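PDB 4JVS: putative uncharacterized protein from Legionella drancourtii, which probably acts as a secreted effector whose LepB-type GAP domain, the part in this chain, stimulates GTP hydrolysis by a host Rab GTPase. Local coordinates for residues A247-E252 / S260-R265; D147-F152 / P156-Q161. One frame throughout, in Å; residues are numbered along the deposited sequence.

Contact 1: residues A247-E252 / S260-R265; sequences ATICFE and SRLIMR
I263 lays its long branch against C250, and next to this pair the methyl groups of I249 and L262 meet. In I263 the chain divides at CB. CG1 lies anti to the backbone N (chi1 -163°), which lays this arm against C250; I263 CG1 comes 3.9 Å from C250 SG and 4.1 Å from C250 CA, touching both the thiol and the helix backbone. At the tip, I263 CD1 ends 4.1 Å from C250 O, an apolar approach to a carbonyl and no hydrogen bond. The CA atoms of C250 and I263 are 5.7 Å apart, the closest such pair between the segments, so the two backbones draw together at these side chains.

The second pair is purely aliphatic. I249 CG2 lies 3.7 Å from L262 CD2 and 3.8 Å from L262 CG, against the leucine fork; the two side chains cross at about a right angle. All four residues are buried, and no hydrogen bond crosses between the segments. L238, from helix 235-238, touches both I249 and L262, while I299 of helix 292-306 covers C250. This is apolar helix-to-helix packing between consecutive helices 243-253 and 261-267, joined by a short loop, in the LepB GAP C-terminal subdomain.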
# COMPACT_ATOMS: atom_id res chain seq x y z
N ALA A 247 -20.41 8.53 -3.39
CA ALA A 247 -20.39 7.12 -2.97
C ALA A 247 -19.20 6.84 -2.06
O ALA A 247 -19.32 6.09 -1.09
CB ALA A 247 -20.34 6.21 -4.18
N THR A 248 -18.05 7.42 -2.39
CA THR A 248 -16.88 7.35 -1.53
C THR A 248 -17.20 7.83 -0.11
O THR A 248 -16.79 7.21 0.87
CB THR A 248 -15.71 8.17 -2.10
OG1 THR A 248 -15.32 7.61 -3.36
CG2 THR A 248 -14.50 8.14 -1.16
N ILE A 249 -17.94 8.93 -0.02
CA ILE A 249 -18.34 9.49 1.27
C ILE A 249 -19.28 8.54 2.02
O ILE A 249 -19.06 8.22 3.19
CB ILE A 249 -18.99 10.90 1.12
CG1 ILE A 249 -17.95 11.93 0.67
CG2 ILE A 249 -19.61 11.33 2.43
CD1 ILE A 249 -18.51 13.31 0.37
N CYS A 250 -20.32 8.07 1.33
CA CYS A 250 -21.26 7.12 1.91
C CYS A 250 -20.58 5.86 2.46
O CYS A 250 -20.84 5.45 3.59
CB CYS A 250 -22.31 6.73 0.88
SG CYS A 250 -23.44 8.06 0.54
N PHE A 251 -19.71 5.26 1.64
CA PHE A 251 -18.98 4.06 2.04
C PHE A 251 -18.14 4.31 3.28
O PHE A 251 -17.94 3.41 4.10
CB PHE A 251 -18.09 3.57 0.91
CG PHE A 251 -18.83 2.86 -0.17
CD1 PHE A 251 -19.94 2.09 0.13
CD2 PHE A 251 -18.41 2.94 -1.48
CE1 PHE A 251 -20.62 1.43 -0.86
CE2 PHE A 251 -19.09 2.27 -2.47
CZ PHE A 251 -20.19 1.51 -2.16
N GLU A 252 -17.65 5.54 3.40
CA GLU A 252 -16.79 5.92 4.51
C GLU A 252 -17.61 6.10 5.78
O GLU A 252 -17.23 5.62 6.85
CB GLU A 252 -16.03 7.21 4.16
CG GLU A 252 -14.88 7.56 5.09
CD GLU A 252 -13.80 6.49 5.14
OE1 GLU A 252 -13.31 6.08 4.06
OE2 GLU A 252 -13.46 6.07 6.26
N SER A 260 -24.68 9.45 10.11
CA SER A 260 -24.10 10.79 10.16
C SER A 260 -25.06 11.82 9.60
O SER A 260 -25.99 11.48 8.88
CB SER A 260 -22.81 10.88 9.35
OG SER A 260 -22.46 9.64 8.76
N ARG A 261 -24.82 13.08 9.94
CA ARG A 261 -25.52 14.18 9.32
C ARG A 261 -25.12 14.26 7.85
O ARG A 261 -25.95 14.54 6.99
CB ARG A 261 -25.19 15.49 10.04
CG ARG A 261 -26.42 16.25 10.52
CD ARG A 261 -26.05 17.56 11.19
NE ARG A 261 -25.70 17.38 12.59
CZ ARG A 261 -25.41 18.38 13.42
NH1 ARG A 261 -25.42 19.63 12.97
NH2 ARG A 261 -25.10 18.13 14.69
N LEU A 262 -23.85 14.00 7.56
CA LEU A 262 -23.36 14.04 6.19
C LEU A 262 -23.99 12.97 5.31
O LEU A 262 -24.50 13.27 4.23
CB LEU A 262 -21.83 13.92 6.14
CG LEU A 262 -21.12 13.92 4.79
CD1 LEU A 262 -21.58 15.05 3.91
CD2 LEU A 262 -19.62 14.01 4.99
N ILE A 263 -23.98 11.71 5.76
CA ILE A 263 -24.52 10.65 4.92
C ILE A 263 -26.03 10.76 4.78
O ILE A 263 -26.60 10.35 3.76
CB ILE A 263 -24.16 9.25 5.45
CG1 ILE A 263 -24.39 8.21 4.34
CG2 ILE A 263 -24.96 8.92 6.71
CD1 ILE A 263 -24.47 6.79 4.84
N MET A 264 -26.69 11.26 5.79
CA MET A 264 -28.11 11.53 5.75
C MET A 264 -28.43 12.65 4.79
O MET A 264 -29.43 12.65 4.12
CB MET A 264 -28.63 11.82 7.14
CG MET A 264 -29.16 10.61 7.87
SD MET A 264 -29.54 9.29 6.77
CE MET A 264 -29.45 7.94 7.87
N ARG A 265 -27.56 13.62 4.74
CA ARG A 265 -27.69 14.74 3.85
C ARG A 265 -27.69 14.30 2.42
O ARG A 265 -28.40 14.82 1.61
CB ARG A 265 -26.50 15.65 4.05
CG ARG A 265 -26.81 17.11 3.91
CD ARG A 265 -26.11 17.90 4.98
NE ARG A 265 -24.94 18.49 4.41
CZ ARG A 265 -23.86 18.79 5.09
NH1 ARG A 265 -22.83 19.30 4.45
NH2 ARG A 265 -23.80 18.57 6.38

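Contact 2: residues D147-F152 / P156-Q161; sequences DYCRHF and PWAKMQ
C149 and Y148 both close on the indole of W157, where helix 142-151 turns through a short loop into helix 156-177. These are two consecutive helices with a Cys sulfur-aromatic contact between them. The axes of the helical segments 147-151 and 156-161 approach to 9.2 Å, and their N-to-C directions diverge by 117°, so the helices cross steeply instead of folding back as a hairpin.

C149 SG lies at the edge of the five-membered ring, near its plane, 3.5 Å from W157 CD1 and equally close to NE1. Beside it, Y148 CD2 stands 3.7 Å from W157 CD1, while Y148 CE2 lies beside W157 CB. The Y148 and pyrrole ring planes are inclined at 77° with centroids 5.2 Å apart, an oblique pair. W157 CG is anti to its backbone N (chi1 174°), which sets the indole against C149 and Y148. Nearer the loop, A158 CB abuts F152 O at 3.6 Å.

The next shell positions these groups. F152 CD2 sits 3.5 Å above the centre of one face of the Y148 ring; F94 stacks with the tyrosine. F95 meets W157 edge-to-face, with I121 and L122 of helix 118-124 also packing on the indole. S155 OG hydrogen-bonds to both F152 O and A158 N, tying the two helix ends together. Q161 packs on a basic side chain of another protein chain, and a long, weak ion pair links R150 to an acidic one, consistent with a surface that meets the probable GTPase partner. Held by S145 OG, Q161 NE2 comes to rest 3.9 Å from C149 SG.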
# COMPACT_ATOMS: atom_id res chain seq x y z
N ASP A 147 4.20 13.40 -1.16
CA ASP A 147 4.66 14.75 -1.48
C ASP A 147 4.82 15.59 -0.22
O ASP A 147 5.79 16.32 -0.08
CB ASP A 147 3.71 15.44 -2.45
CG ASP A 147 3.96 15.03 -3.89
OD1 ASP A 147 5.08 14.53 -4.17
OD2 ASP A 147 3.05 15.20 -4.73
N TYR A 148 3.85 15.48 0.68
CA TYR A 148 3.91 16.14 1.97
C TYR A 148 5.17 15.71 2.74
O TYR A 148 5.95 16.55 3.18
CB TYR A 148 2.64 15.85 2.79
CG TYR A 148 2.54 16.68 4.05
CD1 TYR A 148 1.80 17.85 4.08
CD2 TYR A 148 3.22 16.31 5.21
CE1 TYR A 148 1.72 18.62 5.23
CE2 TYR A 148 3.15 17.08 6.37
CZ TYR A 148 2.40 18.22 6.37
OH TYR A 148 2.32 18.98 7.51
N CYS A 149 5.39 14.41 2.89
CA CYS A 149 6.53 13.92 3.65
C CYS A 149 7.88 14.39 3.07
O CYS A 149 8.90 14.36 3.76
CB CYS A 149 6.49 12.40 3.75
SG CYS A 149 5.06 11.74 4.60
N ARG A 150 7.86 14.85 1.82
CA ARG A 150 9.08 15.29 1.16
C ARG A 150 9.37 16.76 1.51
O ARG A 150 10.47 17.12 1.92
CB ARG A 150 8.99 15.05 -0.34
CG ARG A 150 10.31 15.14 -1.09
CD ARG A 150 10.11 15.12 -2.60
NE ARG A 150 9.68 13.82 -3.10
CZ ARG A 150 8.51 13.61 -3.70
NH1 ARG A 150 7.67 14.62 -3.89
NH2 ARG A 150 8.19 12.40 -4.13
N HIS A 151 8.35 17.61 1.38
CA HIS A 151 8.51 19.01 1.77
C HIS A 151 8.64 19.16 3.27
O HIS A 151 9.34 20.05 3.73
CB HIS A 151 7.36 19.88 1.27
CG HIS A 151 7.32 20.03 -0.21
ND1 HIS A 151 7.21 18.95 -1.07
CD2 HIS A 151 7.36 21.13 -1.00
CE1 HIS A 151 7.19 19.39 -2.32
NE2 HIS A 151 7.27 20.71 -2.31
N PHE A 152 7.96 18.31 4.04
CA PHE A 152 8.00 18.41 5.50
C PHE A 152 8.40 17.10 6.19
O PHE A 152 7.60 16.50 6.92
CB PHE A 152 6.65 18.90 6.01
CG PHE A 152 6.09 20.06 5.23
CD1 PHE A 152 6.66 21.33 5.33
CD2 PHE A 152 5.00 19.89 4.39
CE1 PHE A 152 6.15 22.39 4.61
CE2 PHE A 152 4.49 20.95 3.66
CZ PHE A 152 5.07 22.20 3.76
N PRO A 156 4.79 16.51 12.00
CA PRO A 156 4.13 15.52 12.85
C PRO A 156 3.62 14.38 11.98
O PRO A 156 3.84 13.23 12.34
CB PRO A 156 2.97 16.31 13.45
CG PRO A 156 3.43 17.72 13.41
CD PRO A 156 4.20 17.84 12.14
N TRP A 157 3.00 14.71 10.85
CA TRP A 157 2.53 13.72 9.88
C TRP A 157 3.61 12.72 9.51
O TRP A 157 3.39 11.51 9.56
CB TRP A 157 2.02 14.39 8.60
CG TRP A 157 1.66 13.39 7.56
CD1 TRP A 157 2.45 12.98 6.52
CD2 TRP A 157 0.44 12.64 7.46
NE1 TRP A 157 1.79 12.02 5.77
CE2 TRP A 157 0.55 11.80 6.33
CE3 TRP A 157 -0.73 12.61 8.22
CZ2 TRP A 157 -0.47 10.94 5.94
CZ3 TRP A 157 -1.74 11.76 7.83
CH2 TRP A 157 -1.61 10.93 6.70
N ALA A 158 4.77 13.23 9.12
CA ALA A 158 5.86 12.37 8.70
C ALA A 158 6.30 11.45 9.83
O ALA A 158 6.71 10.32 9.59
CB ALA A 158 7.03 13.19 8.21
N LYS A 159 6.21 11.94 11.07
CA LYS A 159 6.61 11.14 12.23
C LYS A 159 5.61 10.03 12.53
O LYS A 159 6.01 8.91 12.87
CB LYS A 159 6.83 12.04 13.45
CG LYS A 159 8.11 12.87 13.36
CD LYS A 159 8.24 13.92 14.46
CE LYS A 159 9.48 14.78 14.27
NZ LYS A 159 9.63 15.79 15.36
N MET A 160 4.32 10.33 12.39
CA MET A 160 3.25 9.39 12.65
C MET A 160 3.26 8.29 11.61
O MET A 160 3.10 7.11 11.93
CB MET A 160 1.90 10.09 12.58
CG MET A 160 1.77 11.24 13.56
SD MET A 160 1.77 10.68 15.26
CE MET A 160 2.22 12.22 16.07
N GLN A 161 3.43 8.69 10.36
CA GLN A 161 3.45 7.75 9.25
C GLN A 161 4.67 6.84 9.36
O GLN A 161 4.66 5.68 8.92
CB GLN A 161 3.46 8.53 7.94
CG GLN A 161 3.54 7.70 6.69
CD GLN A 161 2.45 8.04 5.72
OE1 GLN A 161 1.27 7.86 6.01
NE2 GLN A 161 2.83 8.54 4.54

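How the contacts relate
Followed from the N terminus, the chain reaches contact 2 first. There segments 147-152 and 156-161, separated by three residues, join helix 142-151 to helix 156-177 within the LepB GAP N-terminal subdomain. Helix 193-214 follows; further along, contact 1, within the C-terminal subdomain range, closes the seven-residue link between the 247-252 and 260-265 segments. The two contacts are therefore in series, neither nested nor crossed, and each joins neighbours in sequence. The centres of contact 1 and contact 2 lie about 28 Å apart, and the nearest atoms of contact 1 and contact 2 about 13 Å, with no touch. The Q161 side chain of contact 2 lies about 13 Å from the bound aluminum fluoride.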